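Local coordinates for cytolethal distending toxin protein C (Haemophilus ducreyi, PDB 1SR4), which is one of three subunits of a bacterial genotoxin, a beta-trefoil lectin-like chain that probably binds carbohydrate, at residues 22-25 with 26-29; 55-58 with 59-62; 117-120 with 121-125. All blocks are in the same frame, centred on the assembly; numbering follows the deposited sequence.

Interaction 1 (22-25 with 26-29); sequences LRSL and LTAQ
S24 and R23 carry the polar grip between the end of strand 19-24 and the turn that follows it. The hydroxyl of S24 collects two backbone N-H groups: L26 N at 3.1 Å from S24 OG, and T27 N at 3.2 Å from the same OG, the latter nearly straight at 172°. Chi1 of S24 is 159°, which swings OG away from its own backbone N and forward over the turning chain. Backbone closure comes from A28 N, which donates to S24 O at 2.7 Å.

The side-chain donor is R23. Its chain, extended from CG to NE, passes the A28 oxygen, and NH1 meets A28 O head-on at 2.8 Å, nearly in line with the C=O bond and with the oxygen in the guanidinium plane. NH2 turns to Q66 O of the subunit A chain, so the arginine bridges the turn and the neighbouring subunit.

Van der Waals contact is slight: S24 CB lies 3.4 Å from the T27 hydroxyl oxygen OG1, while L25 packs on A104 and Q143 of its own chain and on P197 of the subunit A chain.

T27 OG1 in turn accepts from Q29 N at 3.1 Å, an ST turn in the loop that leaves strand 19-24 of the beta-trefoil.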
# COMPACT_ATOMS: atom_id res chain seq x y z
N LEU C 22 0.39 -12.80 -10.84
CA LEU C 22 -1.00 -13.02 -10.45
C LEU C 22 -1.11 -14.44 -9.94
O LEU C 22 -0.88 -15.38 -10.70
CB LEU C 22 -1.89 -12.82 -11.68
CG LEU C 22 -3.41 -12.90 -11.54
CD1 LEU C 22 -3.92 -11.88 -10.52
CD2 LEU C 22 -4.04 -12.62 -12.91
N ARG C 23 -1.47 -14.60 -8.67
CA ARG C 23 -1.56 -15.92 -8.06
C ARG C 23 -2.93 -16.25 -7.46
O ARG C 23 -3.56 -15.42 -6.83
CB ARG C 23 -0.53 -16.07 -6.93
CG ARG C 23 0.94 -15.99 -7.34
CD ARG C 23 1.82 -16.08 -6.10
NE ARG C 23 3.24 -15.92 -6.38
CZ ARG C 23 4.11 -16.92 -6.46
NH1 ARG C 23 3.71 -18.18 -6.28
NH2 ARG C 23 5.40 -16.67 -6.72
N SER C 24 -3.36 -17.49 -7.65
CA SER C 24 -4.61 -17.94 -7.05
C SER C 24 -4.28 -18.08 -5.57
O SER C 24 -3.23 -18.63 -5.23
CB SER C 24 -4.99 -19.32 -7.58
OG SER C 24 -5.89 -19.97 -6.69
N LEU C 25 -5.14 -17.61 -4.68
CA LEU C 25 -4.84 -17.76 -3.27
C LEU C 25 -5.09 -19.18 -2.80
O LEU C 25 -4.69 -19.56 -1.70
CB LEU C 25 -5.65 -16.78 -2.42
CG LEU C 25 -5.28 -15.32 -2.66
CD1 LEU C 25 -5.83 -14.48 -1.51
CD2 LEU C 25 -3.75 -15.17 -2.74
N LEU C 26 -5.74 -19.97 -3.64
CA LEU C 26 -5.99 -21.36 -3.28
C LEU C 26 -4.79 -22.22 -3.68
O LEU C 26 -4.31 -23.00 -2.88
CB LEU C 26 -7.27 -21.86 -3.97
CG LEU C 26 -7.73 -23.28 -3.59
CD1 LEU C 26 -9.24 -23.43 -3.86
CD2 LEU C 26 -6.93 -24.32 -4.40
N THR C 27 -4.32 -22.10 -4.92
CA THR C 27 -3.18 -22.90 -5.38
C THR C 27 -1.82 -22.22 -5.19
O THR C 27 -0.79 -22.89 -5.17
CB THR C 27 -3.27 -23.23 -6.88
OG1 THR C 27 -3.02 -22.04 -7.65
CG2 THR C 27 -4.66 -23.79 -7.24
N ALA C 28 -1.83 -20.89 -5.07
CA ALA C 28 -0.60 -20.10 -4.92
C ALA C 28 0.24 -20.13 -6.21
O ALA C 28 1.36 -19.62 -6.23
CB ALA C 28 0.25 -20.60 -3.75
N GLN C 29 -0.27 -20.75 -7.27
CA GLN C 29 0.48 -20.81 -8.52
C GLN C 29 0.32 -19.53 -9.34
O GLN C 29 -0.77 -19.00 -9.47
CB GLN C 29 0.01 -21.99 -9.38
CG GLN C 29 0.18 -23.36 -8.74
CD GLN C 29 -0.31 -24.47 -9.65
OE1 GLN C 29 -1.43 -24.43 -10.15
NE2 GLN C 29 0.53 -25.47 -9.85

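Interaction 2 (55-58 with 59-62); sequences EYEK and LRDG
E57 and R60 run side by side with their ends pointing the same way, carboxylate and guanidinium 29° from coplanar. R60 NE reaches E57 OE1 at 2.7 Å, with the oxygen close to the guanidinium plane. On the carboxylate the approach is from the syn side, though the donor stands 28° out of that plane. A weak second bond from R60 NH2 ends on the same OE1 at 3.2 Å, so a single carboxylate oxygen takes both N-H groups of this salt bridge. Both chains bend to bring the groups together: E57 folds at chi2 (-58°), while R60 leaves with CG opposite its backbone N and kinks at chi3.

At the backbone, a type I beta turn runs from E57 to R60, closed by a weak bond from R60 N to E57 O at 3.3 Å. The central residues of the turn, K58 and L59, also lie alongside one another; K58 CG packs tightly on L59 CG at 3.5 Å, and K58 CE follows along L59 at 3.8 Å from CD1. A water then links the turn to what comes next, donating to K58 O and accepting from D61 N.

Y56 enters the turn with E55 CG over one face of its ring, and its OH is bonded to D91 and T90 at helix 90-93. The whole turn belongs to the loop between strands 46-50 and 64-69: E57 and R60 rest on L65 of the second strand, R60 NH1 bonds G63 O just ahead of it, and D61 makes a salt bridge to K108 of strand 105-109.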
# COMPACT_ATOMS: atom_id res chain seq x y z
N GLU C 55 -17.04 0.62 -23.21
CA GLU C 55 -18.05 -0.31 -23.68
C GLU C 55 -18.50 -1.40 -22.71
O GLU C 55 -19.43 -2.14 -23.01
CB GLU C 55 -17.59 -0.98 -24.98
CG GLU C 55 -16.37 -1.85 -24.82
CD GLU C 55 -15.08 -1.07 -24.99
OE1 GLU C 55 -14.94 0.01 -24.39
OE2 GLU C 55 -14.19 -1.55 -25.73
N TYR C 56 -17.85 -1.50 -21.55
CA TYR C 56 -18.20 -2.54 -20.59
C TYR C 56 -18.71 -1.98 -19.27
O TYR C 56 -18.59 -2.63 -18.22
CB TYR C 56 -16.97 -3.43 -20.31
CG TYR C 56 -16.29 -3.99 -21.55
CD1 TYR C 56 -16.94 -4.91 -22.37
CD2 TYR C 56 -15.02 -3.57 -21.92
CE1 TYR C 56 -16.34 -5.40 -23.54
CE2 TYR C 56 -14.40 -4.06 -23.09
CZ TYR C 56 -15.07 -4.96 -23.89
OH TYR C 56 -14.49 -5.40 -25.07
N GLU C 57 -19.31 -0.80 -19.29
CA GLU C 57 -19.78 -0.23 -18.04
C GLU C 57 -21.00 -0.91 -17.41
O GLU C 57 -21.15 -0.88 -16.19
CB GLU C 57 -20.07 1.26 -18.19
CG GLU C 57 -18.82 2.07 -18.46
CD GLU C 57 -17.77 1.91 -17.36
OE1 GLU C 57 -18.04 2.35 -16.23
OE2 GLU C 57 -16.68 1.33 -17.63
N LYS C 58 -21.85 -1.54 -18.22
CA LYS C 58 -23.04 -2.14 -17.65
C LYS C 58 -22.79 -3.23 -16.60
O LYS C 58 -23.51 -3.30 -15.61
CB LYS C 58 -23.96 -2.67 -18.76
CG LYS C 58 -23.66 -4.07 -19.27
CD LYS C 58 -24.93 -4.68 -19.89
CE LYS C 58 -24.74 -6.14 -20.31
NZ LYS C 58 -23.74 -6.30 -21.41
N LEU C 59 -21.77 -4.05 -16.80
CA LEU C 59 -21.46 -5.11 -15.85
C LEU C 59 -20.21 -4.86 -15.01
O LEU C 59 -19.69 -5.77 -14.37
CB LEU C 59 -21.33 -6.45 -16.59
CG LEU C 59 -22.55 -6.83 -17.43
CD1 LEU C 59 -22.30 -8.13 -18.19
CD2 LEU C 59 -23.77 -6.97 -16.52
N ARG C 60 -19.72 -3.62 -15.01
CA ARG C 60 -18.50 -3.31 -14.26
C ARG C 60 -18.65 -3.55 -12.76
O ARG C 60 -17.68 -3.83 -12.07
CB ARG C 60 -18.02 -1.88 -14.54
CG ARG C 60 -16.69 -1.52 -13.87
CD ARG C 60 -16.08 -0.28 -14.51
NE ARG C 60 -16.89 0.92 -14.30
CZ ARG C 60 -16.99 1.55 -13.14
NH1 ARG C 60 -16.33 1.09 -12.08
NH2 ARG C 60 -17.73 2.66 -13.03
N ASP C 61 -19.87 -3.43 -12.26
CA ASP C 61 -20.11 -3.75 -10.86
C ASP C 61 -19.15 -3.00 -9.93
O ASP C 61 -18.69 -3.54 -8.92
CB ASP C 61 -19.96 -5.27 -10.71
CG ASP C 61 -20.56 -5.83 -9.42
OD1 ASP C 61 -21.40 -5.15 -8.79
OD2 ASP C 61 -20.21 -6.97 -9.04
N GLY C 62 -18.84 -1.75 -10.28
CA GLY C 62 -17.96 -0.95 -9.46
C GLY C 62 -16.50 -1.38 -9.35
O GLY C 62 -15.77 -0.86 -8.50
O HOH W 1 -22.61 -3.39 -13.01

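Interaction 3 (117-120 with 121-125); sequences TSHD and FDDLK
D123 reaches back across the loop to H119, its OD2 accepting from H119 N at 2.8 Å through the anti lone pair, in a bond that is almost straight at 169°. The two side chains lie alongside each other with ring and carboxylate planes 53° apart. On the backbone of the same aspartate, S118 OG donates to D123 O at 2.6 Å, arriving in the carbonyl plane. A chi1 of -177° puts the S118 hydroxyl opposite its own N, pointing at the returning chain where D123 O lies. One residue, D123, is thus held through both its carboxylate and its carbonyl.

At the far end of the loop, D120 O accepts from D123 N at 3.0 Å, closing a type II beta turn with F121 and D122 at its corners. D120 OD1 makes a weak bond to the next amide, F121 N, and also lies 3.4 Å from F121 CD2, whereas D120 N is buried here without a partner.

At the base, T117 and K125 form an antiparallel hydrogen-bonded pair, T117 N to K125 O at 2.9 Å and K125 N to T117 O at 3.1 Å. Beside this pair, T117 OG1 meets K125 CG, although the hydroxyl is bonded to E127. K125 NZ bends back to D123 OD1, a salt bridge of 3.5 Å that occupies the oxygen H119 leaves aside.

This hairpin loop joins strands 115-117 and 125-127. S118 and L124 press on W144 of strand 144-147, S118 is tied by a backbone bond to A141, and F121 packs on Q29 and on Y89 of the subunit A chain.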
# COMPACT_ATOMS: atom_id res chain seq x y z
N THR C 117 -11.97 -18.42 -11.55
CA THR C 117 -11.77 -19.24 -10.36
C THR C 117 -10.71 -20.30 -10.60
O THR C 117 -10.38 -20.62 -11.75
CB THR C 117 -13.07 -19.99 -9.96
OG1 THR C 117 -13.45 -20.88 -11.02
CG2 THR C 117 -14.20 -19.01 -9.69
N SER C 118 -10.15 -20.83 -9.52
CA SER C 118 -9.17 -21.90 -9.60
C SER C 118 -9.39 -22.76 -8.36
O SER C 118 -9.05 -22.35 -7.25
CB SER C 118 -7.75 -21.35 -9.61
OG SER C 118 -6.83 -22.42 -9.76
N HIS C 119 -9.95 -23.95 -8.55
CA HIS C 119 -10.26 -24.88 -7.45
C HIS C 119 -9.22 -25.96 -7.23
O HIS C 119 -9.35 -26.78 -6.31
CB HIS C 119 -11.59 -25.59 -7.71
CG HIS C 119 -12.79 -24.71 -7.54
ND1 HIS C 119 -13.30 -23.93 -8.56
CD2 HIS C 119 -13.60 -24.50 -6.48
CE1 HIS C 119 -14.37 -23.29 -8.13
NE2 HIS C 119 -14.57 -23.61 -6.87
N ASP C 120 -8.20 -26.01 -8.07
CA ASP C 120 -7.21 -27.07 -7.95
C ASP C 120 -6.03 -26.78 -8.88
O ASP C 120 -6.08 -25.84 -9.68
CB ASP C 120 -7.88 -28.40 -8.31
CG ASP C 120 -6.98 -29.62 -8.08
OD1 ASP C 120 -6.16 -29.61 -7.13
OD2 ASP C 120 -7.11 -30.60 -8.84
N PHE C 121 -4.97 -27.59 -8.75
CA PHE C 121 -3.77 -27.43 -9.58
C PHE C 121 -4.09 -27.22 -11.05
O PHE C 121 -4.91 -27.93 -11.63
CB PHE C 121 -2.87 -28.67 -9.49
CG PHE C 121 -2.21 -28.86 -8.16
CD1 PHE C 121 -1.05 -28.14 -7.84
CD2 PHE C 121 -2.73 -29.75 -7.22
CE1 PHE C 121 -0.43 -28.31 -6.61
CE2 PHE C 121 -2.11 -29.92 -5.97
CZ PHE C 121 -0.95 -29.20 -5.67
N ASP C 122 -3.43 -26.24 -11.65
CA ASP C 122 -3.60 -25.98 -13.06
C ASP C 122 -5.06 -25.97 -13.57
O ASP C 122 -5.32 -26.31 -14.73
CB ASP C 122 -2.72 -27.00 -13.79
CG ASP C 122 -1.30 -27.04 -13.21
OD1 ASP C 122 -0.58 -26.02 -13.33
OD2 ASP C 122 -0.89 -28.07 -12.62
N ASP C 123 -5.99 -25.57 -12.70
CA ASP C 123 -7.41 -25.44 -13.03
C ASP C 123 -7.66 -23.93 -13.11
O ASP C 123 -7.32 -23.20 -12.18
CB ASP C 123 -8.30 -26.03 -11.92
CG ASP C 123 -9.78 -25.62 -12.05
OD1 ASP C 123 -10.44 -26.07 -13.01
OD2 ASP C 123 -10.29 -24.85 -11.20
N LEU C 124 -8.22 -23.47 -14.21
CA LEU C 124 -8.47 -22.05 -14.36
C LEU C 124 -9.66 -21.88 -15.29
O LEU C 124 -9.58 -22.21 -16.46
CB LEU C 124 -7.25 -21.35 -14.96
CG LEU C 124 -7.24 -19.82 -14.95
CD1 LEU C 124 -7.20 -19.33 -13.51
CD2 LEU C 124 -6.03 -19.28 -15.71
N LYS C 125 -10.76 -21.36 -14.76
CA LYS C 125 -11.92 -21.17 -15.59
C LYS C 125 -12.66 -19.89 -15.27
O LYS C 125 -12.43 -19.26 -14.24
CB LYS C 125 -12.86 -22.37 -15.49
CG LYS C 125 -13.03 -22.92 -14.09
CD LYS C 125 -13.61 -24.33 -14.14
CE LYS C 125 -12.71 -25.28 -14.93
NZ LYS C 125 -13.25 -26.68 -14.99

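Interaction 1 is mostly buried, interaction 3 partly buried, and interaction 2 a surface turn. Interactions 1 and 3 are neighbours, their centres about 9 Å apart: Q29 OE1 probably accepts from D122 N, and L26 and T27 pack on S118, with W144 of strand 144-147 touched by both. Interaction 2 stands away, its nearest atoms about 16 Å from interaction 1 and 13 Å from interaction 3. Serine hydroxyls tie backbone in the two packed loops, S24 as acceptor and S118 as donor. The outlying turn has a short glutamate-arginine pair and a water; interaction 3 has a longer lysine-aspartate pair. All three also reach subunit A, and interaction 2 additionally touches protein B.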